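Local coordinates for protein blood group a-and b-cleaving endo-beta-galactosidase (Streptococcus pneumoniae, PDB 2YGL) that belongs to a family 98 glycoside hydrolase that cleaves blood group A and B antigens, and contributes tandem CBM51 modules that probably bind carbohydrate, at residues Q175-D180 and K184-G189; I228-D233 and V237-G242; K59-V64 and I71-S76. All blocks are in the same frame, centred on the assembly; numbering follows the deposited sequence.

Contact 1 of 3, residues Q175-D180 and K184-G189; sequences QTITPD and KGINGG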
loop_
_atom_site.group_PDB
_atom_site.type_symbol
_atom_site.label_atom_id
_atom_site.label_comp_id
_atom_site.label_asym_id
_atom_site.label_seq_id
_atom_site.Cartn_x
_atom_site.Cartn_y
_atom_site.Cartn_z
ATOM N N GLN A 175 4.434 -5.164 0.321
ATOM C CA GLN A 175 3.555 -6.057 -0.429
ATOM C C GLN A 175 2.674 -6.850 0.537
ATOM O O GLN A 175 2.964 -6.919 1.736
ATOM C CB GLN A 175 4.377 -7.014 -1.303
ATOM C CG GLN A 175 5.231 -6.334 -2.373
ATOM C CD GLN A 175 4.420 -5.855 -3.568
ATOM O OE1 GLN A 175 4.178 -4.658 -3.729
ATOM N NE2 GLN A 175 3.994 -6.791 -4.411
ATOM N N THR A 176 1.592 -7.426 0.013
ATOM C CA THR A 176 0.732 -8.323 0.784
ATOM C C THR A 176 1.590 -9.424 1.420
ATOM O O THR A 176 2.399 -10.063 0.740
ATOM C CB THR A 176 -0.373 -8.941 -0.105
ATOM O OG1 THR A 176 -1.075 -7.894 -0.789
ATOM C CG2 THR A 176 -1.364 -9.752 0.726
ATOM N N ILE A 177 1.423 -9.618 2.726
ATOM C CA ILE A 177 2.243 -10.567 3.481
ATOM C C ILE A 177 1.931 -12.009 3.082
ATOM O O ILE A 177 0.777 -12.434 3.109
ATOM C CB ILE A 177 2.079 -10.392 5.021
ATOM C CG1 ILE A 177 2.202 -8.915 5.441
ATOM C CG2 ILE A 177 3.063 -11.292 5.786
ATOM C CD1 ILE A 177 3.556 -8.255 5.158
ATOM N N THR A 178 2.972 -12.737 2.688
ATOM C CA THR A 178 2.882 -14.165 2.382
ATOM C C THR A 178 4.082 -14.878 3.017
ATOM O O THR A 178 5.074 -14.227 3.356
ATOM C CB THR A 178 2.888 -14.439 0.855
ATOM O OG1 THR A 178 4.162 -14.081 0.305
ATOM C CG2 THR A 178 1.781 -13.668 0.140
ATOM N N PRO A 179 3.998 -16.215 3.192
ATOM C CA PRO A 179 5.188 -16.948 3.619
ATOM C C PRO A 179 6.385 -16.686 2.703
ATOM O O PRO A 179 7.492 -16.459 3.196
ATOM C CB PRO A 179 4.738 -18.406 3.542
ATOM C CG PRO A 179 3.286 -18.344 3.856
ATOM C CD PRO A 179 2.792 -17.067 3.228
ATOM N N ASP A 180 6.151 -16.693 1.388
ATOM C CA ASP A 180 7.181 -16.367 0.394
ATOM C C ASP A 180 7.871 -15.028 0.656
ATOM O O ASP A 180 9.099 -14.936 0.591
ATOM C CB ASP A 180 6.590 -16.362 -1.023
ATOM C CG ASP A 180 6.542 -17.744 -1.643
ATOM O OD1 ASP A 180 7.315 -18.628 -1.213
ATOM O OD2 ASP A 180 5.735 -17.944 -2.577
ATOM N N LYS A 184 11.738 -14.423 1.577
ATOM C CA LYS A 184 12.641 -13.630 0.740
ATOM C C LYS A 184 13.235 -12.470 1.536
ATOM O O LYS A 184 14.430 -12.185 1.432
ATOM C CB LYS A 184 11.916 -13.098 -0.500
ATOM C CG LYS A 184 12.843 -12.396 -1.502
ATOM C CD LYS A 184 12.133 -11.287 -2.266
ATOM C CE LYS A 184 11.323 -11.827 -3.437
ATOM N NZ LYS A 184 10.680 -10.721 -4.203
ATOM N N GLY A 185 12.391 -11.810 2.328
ATOM C CA GLY A 185 12.800 -10.639 3.099
ATOM C C GLY A 185 12.068 -9.380 2.675
ATOM O O GLY A 185 11.645 -9.256 1.528
ATOM N N ILE A 186 11.909 -8.452 3.615
ATOM C CA ILE A 186 11.307 -7.149 3.341
ATOM C C ILE A 186 12.331 -6.063 3.664
ATOM O O ILE A 186 12.962 -6.096 4.724
ATOM C CB ILE A 186 10.017 -6.912 4.184
ATOM C CG1 ILE A 186 9.029 -8.075 4.022
ATOM C CG2 ILE A 186 9.354 -5.577 3.814
ATOM C CD1 ILE A 186 7.853 -8.036 4.988
ATOM N N ASN A 187 12.502 -5.114 2.744
ATOM C CA ASN A 187 13.340 -3.937 2.987
ATOM C C ASN A 187 12.868 -3.184 4.224
ATOM O O ASN A 187 11.701 -2.805 4.319
ATOM C CB ASN A 187 13.331 -2.994 1.776
ATOM C CG ASN A 187 14.146 -3.520 0.606
ATOM O OD1 ASN A 187 14.870 -4.517 0.718
ATOM N ND2 ASN A 187 14.038 -2.842 -0.531
ATOM N N GLY A 188 13.778 -2.988 5.172
ATOM C CA GLY A 188 13.459 -2.307 6.427
ATOM C C GLY A 188 12.947 -3.244 7.505
ATOM O O GLY A 188 12.663 -2.814 8.628
ATOM N N GLY A 189 12.819 -4.524 7.161
ATOM C CA GLY A 189 12.420 -5.551 8.117
ATOM C C GLY A 189 13.630 -6.158 8.797
ATOM O O GLY A 189 14.610 -6.510 8.137
#

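Contact 2 of 3, residues I228-D233 and V237-G242; sequences IKLLID and VEFNKG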
loop_
_atom_site.group_PDB
_atom_site.type_symbol
_atom_site.label_atom_id
_atom_site.label_comp_id
_atom_site.label_asym_id
_atom_site.label_seq_id
_atom_site.Cartn_x
_atom_site.Cartn_y
_atom_site.Cartn_z
ATOM N N ILE A 228 11.858 -24.171 10.737
ATOM C CA ILE A 228 10.489 -24.055 11.232
ATOM C C ILE A 228 9.511 -24.418 10.111
ATOM O O ILE A 228 9.685 -23.995 8.968
ATOM C CB ILE A 228 10.224 -22.627 11.780
ATOM C CG1 ILE A 228 10.870 -22.468 13.160
ATOM C CG2 ILE A 228 8.725 -22.310 11.829
ATOM C CD1 ILE A 228 11.105 -21.030 13.580
ATOM N N LYS A 229 8.507 -25.225 10.441
ATOM C CA LYS A 229 7.534 -25.687 9.457
ATOM C C LYS A 229 6.121 -25.571 10.015
ATOM O O LYS A 229 5.848 -26.004 11.134
ATOM C CB LYS A 229 7.839 -27.133 9.042
ATOM C CG LYS A 229 7.190 -27.571 7.730
ATOM C CD LYS A 229 7.406 -29.065 7.451
ATOM C CE LYS A 229 8.841 -29.373 7.033
ATOM N NZ LYS A 229 9.080 -30.838 6.857
ATOM N N LEU A 230 5.232 -24.981 9.220
ATOM C CA LEU A 230 3.854 -24.729 9.628
ATOM C C LEU A 230 2.847 -25.136 8.555
ATOM O O LEU A 230 3.212 -25.325 7.394
ATOM C CB LEU A 230 3.675 -23.242 9.960
ATOM C CG LEU A 230 4.233 -22.755 11.300
ATOM C CD1 LEU A 230 4.292 -21.236 11.347
ATOM C CD2 LEU A 230 3.383 -23.298 12.433
ATOM N N LEU A 231 1.587 -25.287 8.956
ATOM C CA LEU A 231 0.486 -25.428 8.009
ATOM C C LEU A 231 0.003 -24.047 7.599
ATOM O O LEU A 231 -0.439 -23.262 8.440
ATOM C CB LEU A 231 -0.685 -26.209 8.616
ATOM C CG LEU A 231 -0.774 -27.730 8.485
ATOM C CD1 LEU A 231 -2.087 -28.208 9.094
ATOM C CD2 LEU A 231 -0.668 -28.191 7.030
ATOM N N ILE A 232 0.117 -23.751 6.309
ATOM C CA ILE A 232 -0.442 -22.532 5.739
ATOM C C ILE A 232 -1.496 -22.961 4.722
ATOM O O ILE A 232 -1.173 -23.610 3.722
ATOM C CB ILE A 232 0.635 -21.641 5.054
ATOM C CG1 ILE A 232 1.859 -21.416 5.965
ATOM C CG2 ILE A 232 0.021 -20.316 4.575
ATOM C CD1 ILE A 232 1.630 -20.518 7.185
ATOM N N ASP A 233 -2.751 -22.611 5.004
ATOM C CA ASP A 233 -3.903 -23.004 4.178
ATOM C C ASP A 233 -3.916 -24.508 3.876
ATOM O O ASP A 233 -4.092 -24.921 2.726
ATOM C CB ASP A 233 -3.962 -22.177 2.881
ATOM C CG ASP A 233 -4.232 -20.701 3.135
ATOM O OD1 ASP A 233 -5.223 -20.376 3.827
ATOM O OD2 ASP A 233 -3.457 -19.861 2.630
ATOM N N VAL A 237 4.583 -25.593 4.984
ATOM C CA VAL A 237 5.510 -24.584 4.469
ATOM C C VAL A 237 6.646 -24.347 5.465
ATOM O O VAL A 237 6.403 -24.111 6.654
ATOM C CB VAL A 237 4.788 -23.234 4.169
ATOM C CG1 VAL A 237 5.768 -22.198 3.615
ATOM C CG2 VAL A 237 3.636 -23.435 3.191
ATOM N N GLU A 238 7.883 -24.414 4.972
ATOM C CA GLU A 238 9.064 -24.127 5.784
ATOM C C GLU A 238 9.376 -22.636 5.820
ATOM O O GLU A 238 9.168 -21.925 4.835
ATOM C CB GLU A 238 10.284 -24.878 5.259
ATOM C CG GLU A 238 10.275 -26.366 5.542
ATOM C CD GLU A 238 11.584 -27.029 5.175
ATOM O OE1 GLU A 238 12.032 -26.866 4.019
ATOM O OE2 GLU A 238 12.164 -27.717 6.042
ATOM N N PHE A 239 9.883 -22.174 6.960
ATOM C CA PHE A 239 10.310 -20.790 7.118
ATOM C C PHE A 239 11.818 -20.716 7.323
ATOM O O PHE A 239 12.380 -21.462 8.124
ATOM C CB PHE A 239 9.573 -20.124 8.286
ATOM C CG PHE A 239 8.159 -19.733 7.967
ATOM C CD1 PHE A 239 7.121 -20.655 8.078
ATOM C CD2 PHE A 239 7.862 -18.442 7.548
ATOM C CE1 PHE A 239 5.809 -20.295 7.777
ATOM C CE2 PHE A 239 6.557 -18.071 7.248
ATOM C CZ PHE A 239 5.527 -18.999 7.362
ATOM N N ASN A 240 12.466 -19.821 6.579
ATOM C CA ASN A 240 13.902 -19.590 6.708
ATOM C C ASN A 240 14.259 -18.995 8.064
ATOM O O ASN A 240 15.297 -19.317 8.639
ATOM C CB ASN A 240 14.407 -18.659 5.599
ATOM C CG ASN A 240 14.301 -19.272 4.207
ATOM O OD1 ASN A 240 14.399 -20.490 4.033
ATOM N ND2 ASN A 240 14.116 -18.419 3.204
ATOM N N LYS A 241 13.392 -18.118 8.565
ATOM C CA LYS A 241 13.654 -17.391 9.802
ATOM C C LYS A 241 12.491 -17.517 10.780
ATOM O O LYS A 241 11.346 -17.712 10.370
ATOM C CB LYS A 241 13.921 -15.905 9.513
ATOM C CG LYS A 241 15.025 -15.613 8.490
ATOM C CD LYS A 241 16.421 -15.884 9.044
ATOM C CE LYS A 241 16.877 -14.801 10.006
ATOM N NZ LYS A 241 18.170 -15.174 10.627
ATOM N N GLY A 242 12.792 -17.391 12.070
ATOM C CA GLY A 242 11.759 -17.389 13.099
ATOM C C GLY A 242 12.233 -17.776 14.486
ATOM O O GLY A 242 13.430 -17.884 14.734
HETATM O O HOH W 1 13.345 -21.556 10.558
#

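Contact 3 of 3, residues K59-V64 and I71-S76; sequences KGIGTV and ISYDIS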
loop_
_atom_site.group_PDB
_atom_site.type_symbol
_atom_site.label_atom_id
_atom_site.label_comp_id
_atom_site.label_asym_id
_atom_site.label_seq_id
_atom_site.Cartn_x
_atom_site.Cartn_y
_atom_site.Cartn_z
ATOM N N LYS A 59 5.748 17.267 -17.913
ATOM C CA LYS A 59 4.772 16.176 -17.981
ATOM C C LYS A 59 3.332 16.679 -18.030
ATOM O O LYS A 59 3.014 17.736 -17.481
ATOM C CB LYS A 59 4.941 15.224 -16.789
ATOM C CG LYS A 59 6.372 14.711 -16.548
ATOM C CD LYS A 59 6.869 13.792 -17.668
ATOM C CE LYS A 59 6.214 12.421 -17.615
ATOM N NZ LYS A 59 6.551 11.604 -18.813
ATOM N N GLY A 60 2.465 15.909 -18.685
ATOM C CA GLY A 60 1.043 16.226 -18.735
ATOM C C GLY A 60 0.300 15.614 -19.905
ATOM O O GLY A 60 0.871 14.866 -20.703
ATOM N N ILE A 61 -0.991 15.936 -19.987
ATOM C CA ILE A 61 -1.865 15.482 -21.063
ATOM C C ILE A 61 -2.465 16.698 -21.768
ATOM O O ILE A 61 -3.012 17.593 -21.119
ATOM C CB ILE A 61 -3.003 14.560 -20.523
ATOM C CG1 ILE A 61 -2.437 13.314 -19.817
ATOM C CG2 ILE A 61 -3.971 14.168 -21.630
ATOM C CD1 ILE A 61 -1.625 12.365 -20.702
ATOM N N GLY A 62 -2.355 16.725 -23.093
ATOM C CA GLY A 62 -2.889 17.818 -23.905
ATOM C C GLY A 62 -4.011 17.366 -24.821
ATOM O O GLY A 62 -3.829 16.468 -25.643
ATOM N N THR A 63 -5.175 17.994 -24.674
ATOM C CA THR A 63 -6.353 17.638 -25.462
ATOM C C THR A 63 -7.054 18.871 -26.042
ATOM O O THR A 63 -6.665 20.010 -25.764
ATOM C CB THR A 63 -7.359 16.789 -24.626
ATOM O OG1 THR A 63 -8.369 16.246 -25.485
ATOM C CG2 THR A 63 -8.018 17.626 -23.518
ATOM N N VAL A 64 -8.072 18.623 -26.863
ATOM C CA VAL A 64 -9.034 19.644 -27.255
ATOM C C VAL A 64 -10.386 19.258 -26.648
ATOM O O VAL A 64 -10.829 18.114 -26.777
ATOM C CB VAL A 64 -9.144 19.785 -28.797
ATOM C CG1 VAL A 64 -10.310 20.691 -29.185
ATOM C CG2 VAL A 64 -7.846 20.324 -29.375
ATOM N N ILE A 71 -10.751 11.441 -21.330
ATOM C CA ILE A 71 -9.564 10.588 -21.266
ATOM C C ILE A 71 -9.619 9.771 -19.971
ATOM O O ILE A 71 -9.590 10.328 -18.866
ATOM C CB ILE A 71 -8.255 11.411 -21.356
ATOM C CG1 ILE A 71 -8.282 12.319 -22.590
ATOM C CG2 ILE A 71 -7.043 10.483 -21.417
ATOM C CD1 ILE A 71 -7.597 13.648 -22.403
ATOM N N SER A 72 -9.718 8.452 -20.121
ATOM C CA SER A 72 -9.919 7.549 -18.987
ATOM C C SER A 72 -8.747 6.600 -18.772
ATOM O O SER A 72 -8.092 6.179 -19.731
ATOM C CB SER A 72 -11.200 6.735 -19.177
ATOM O OG SER A 72 -12.326 7.586 -19.289
ATOM N N TYR A 73 -8.504 6.262 -17.507
ATOM C CA TYR A 73 -7.451 5.321 -17.131
ATOM C C TYR A 73 -7.987 4.254 -16.181
ATOM O O TYR A 73 -8.764 4.552 -15.265
ATOM C CB TYR A 73 -6.279 6.053 -16.469
ATOM C CG TYR A 73 -5.549 7.019 -17.378
ATOM C CD1 TYR A 73 -6.008 8.326 -17.552
ATOM C CD2 TYR A 73 -4.394 6.630 -18.056
ATOM C CE1 TYR A 73 -5.345 9.216 -18.384
ATOM C CE2 TYR A 73 -3.718 7.517 -18.890
ATOM C CZ TYR A 73 -4.203 8.809 -19.050
ATOM O OH TYR A 73 -3.549 9.696 -19.871
ATOM N N ASP A 74 -7.565 3.013 -16.410
ATOM C CA ASP A 74 -7.892 1.904 -15.524
ATOM C C ASP A 74 -6.915 1.901 -14.359
ATOM O O ASP A 74 -5.713 1.705 -14.544
ATOM C CB ASP A 74 -7.847 0.567 -16.278
ATOM C CG ASP A 74 -8.167 -0.635 -15.387
ATOM O OD1 ASP A 74 -8.689 -0.457 -14.262
ATOM O OD2 ASP A 74 -7.898 -1.774 -15.823
ATOM N N ILE A 75 -7.439 2.133 -13.161
ATOM C CA ILE A 75 -6.615 2.159 -11.954
ATOM C C ILE A 75 -6.985 1.038 -10.969
ATOM O O ILE A 75 -6.685 1.130 -9.773
ATOM C CB ILE A 75 -6.629 3.560 -11.265
ATOM C CG1 ILE A 75 -8.060 3.991 -10.907
ATOM C CG2 ILE A 75 -5.943 4.596 -12.161
ATOM C CD1 ILE A 75 -8.144 5.142 -9.917
ATOM N N SER A 76 -7.616 -0.017 -11.489
ATOM C CA SER A 76 -8.037 -1.174 -10.684
ATOM C C SER A 76 -6.866 -1.837 -9.968
ATOM O O SER A 76 -5.839 -2.118 -10.584
ATOM C CB SER A 76 -8.749 -2.213 -11.554
ATOM O OG SER A 76 -9.938 -1.688 -12.108
#

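Contact 1 of 3, residues Q175-D180 and K184-G189
Ile-177 and Ile-186 share their first torsion but differ in chi2, and their terminal methyls come together. In both residues CG1 lies beside the backbone N, anti to the carbonyl carbon. Beyond that Ile-177 folds back at chi2 (-62°), while Ile-186 runs on extended (chi2 170°). The bent branch and the straight branch meet at their ends, and CD1 of Ile-177 is 4.3 Å from CD1 of Ile-186. This is a light apolar touch between the residues that lead into and out of a short helix.

The polar half of the contact is one helical turn. The backbone N of Lys-184 donates to Asp-180 O at 2.9 Å, with an N-H...O angle of 145°. This i to i+4 bond spans much of helix 179-184 and brings the CA atoms of Asp-180 and Lys-184 to 6.1 Å. The CB of Lys-184 also rests 3.5 Å from Asp-180 O. Its remaining chain, bent at chi2 and chi3, leads away from the segment 175-180.

Both helix ends are marked. Thr-178 is the N-cap, and its OG1 accepts from Leu-181 N. Gly-185 leaves helical geometry with positive phi, where a CB would press on the preceding carbonyl oxygen. A type II turn follows from Ile-186 to Gly-189, closed by a bond of 2.9 Å from Gly-189 N to Ile-186 O. Gly-188 has the positive phi suited to its third position.

The helix lies on the connection between strand 160-171, the last of the first module, and strand 189-191, the first of the second. Ile-177 packs on Leu-182 and on residues of strands 262-271 and 315-320, among them Ile-266 and Leu-316. Ile-186 packs on Leu-181 of the helix, and Pro-179 rests on strand 235-239.

Contact 2 of 3, residues I228-D233 and V237-G242
Leu-230 and Val-237 form a hydrogen-bonded pair in the antiparallel beta hairpin of strands 228-232 and 235-239. Val-237 N donates to Leu-230 O at 2.8 Å. The return bond, from Leu-230 N to Val-237 O, is 3.0 Å and nearly straight (170°). Further along, Phe-239 N gives a bond of 2.7 Å to Ile-228 O. Lys-229 and Glu-238 sit opposite each other as a non-hydrogen-bonded pair.

Phe-239 can be followed outward. Its CB lies near Ile-228 CG2 and Ile-228 O. With chi1 at -77°, CG stands beside the backbone N and the ring extends along the hairpin. Ile-228 O lies at the ring edge, near its plane. Farther out, CE1 is 4.0 Å from Leu-230 CD1, which comes at a slant to the ring. At the tip, CZ meets Ile-232 CD1 at 4.2 Å, again at the edge. Ile-232 also turns to Val-237: its CG1 is 3.9 Å from Val-237 CG2, and the Val-237 side chain lies roughly perpendicular to it.

Lys-229 and Glu-238 project from the other face. Their aliphatic parts touch, with Lys-229 CE 3.6 Å from Glu-238 CG. Lys-229 NZ and Glu-238 OE2 stay too far apart for a salt bridge.

The apolar face continues into the module, where Ile-228 and Leu-230 pack on Val-344 of strand 343-352. A water bridges Ile-228 N and Phe-239 O. Beyond Phe-239 the chain turns, and Ile-228 CD1 lies 3.6 Å from Gly-242 C, against a residue with no side chain.

Contact 3 of 3, residues K59-V64 and I71-S76
Ile-61, Thr-63, Ile-71 and Tyr-73 meet between the two facing sheets of a beta sandwich. Strand 60-64 belongs to one sheet and strand 69-74 to the other. The short axes pass 10.8 Å apart, too far for backbone pairing. Side chains alone bridge the gap.

The apolar contacts centre on Ile-71 CD1. The side chains of Ile-61 and Ile-71 lie alongside each other and point opposite ways, and Ile-61 CG2 lies 3.7 Å from Ile-71 CD1. Thr-63 reaches the same methyl from its own strand. Ile-71 CD1 sits 3.9 Å from Thr-63 CB, with Thr-63 OG1 and CG2 little farther from it. Ile-71 also packs on Ala-17 of strand 16-17.

The contact of mixed character is between Ile-61 and Tyr-73, which approach head-on from the two sheets. Ile-61 bends at chi2 (-63°), and its CD1 lies 3.4 Å from Tyr-73 OH. Ile-61 CG1 is 3.8 Å from the same Tyr-73 OH. This is van der Waals contact, made by the end of the isoleucine branch. Tyr-73 also packs on Ile-146 of the neighbouring strand 145-151.

The polar groups named here bond to partners other than the facing segment. Thr-63 OG1, anti to N, is hydrogen-bonded to Ser-69 OG.

No hydrogen bond joins the two segments. The sheets are therefore held together here by buried, mostly apolar side chains, and Thr-63 OG1 finds its partner in Ser-69, not across the gap.

In the fold
Contacts 1 and 2 touch, contact 1 packing on the second module, and their centres are 14 Å apart. Pro-179, at the start of the helix, is the joint. Its CB lies 3.9 Å from Phe-239 CZ, and its CG is 3.9 Å from Ile-232 CG2. The helix thus packs on the apolar face of the hairpin. Contact 3 belongs to the first module, about 45 Å from contact 2 and 33 Å from contact 1, measured between centres. The side chain of Thr-63 is about 12 Å from the calcium ion. The modules repeat one detail: Lys-59 and Lys-241 each bridge two aspartates and precede a glycine that begins a strand.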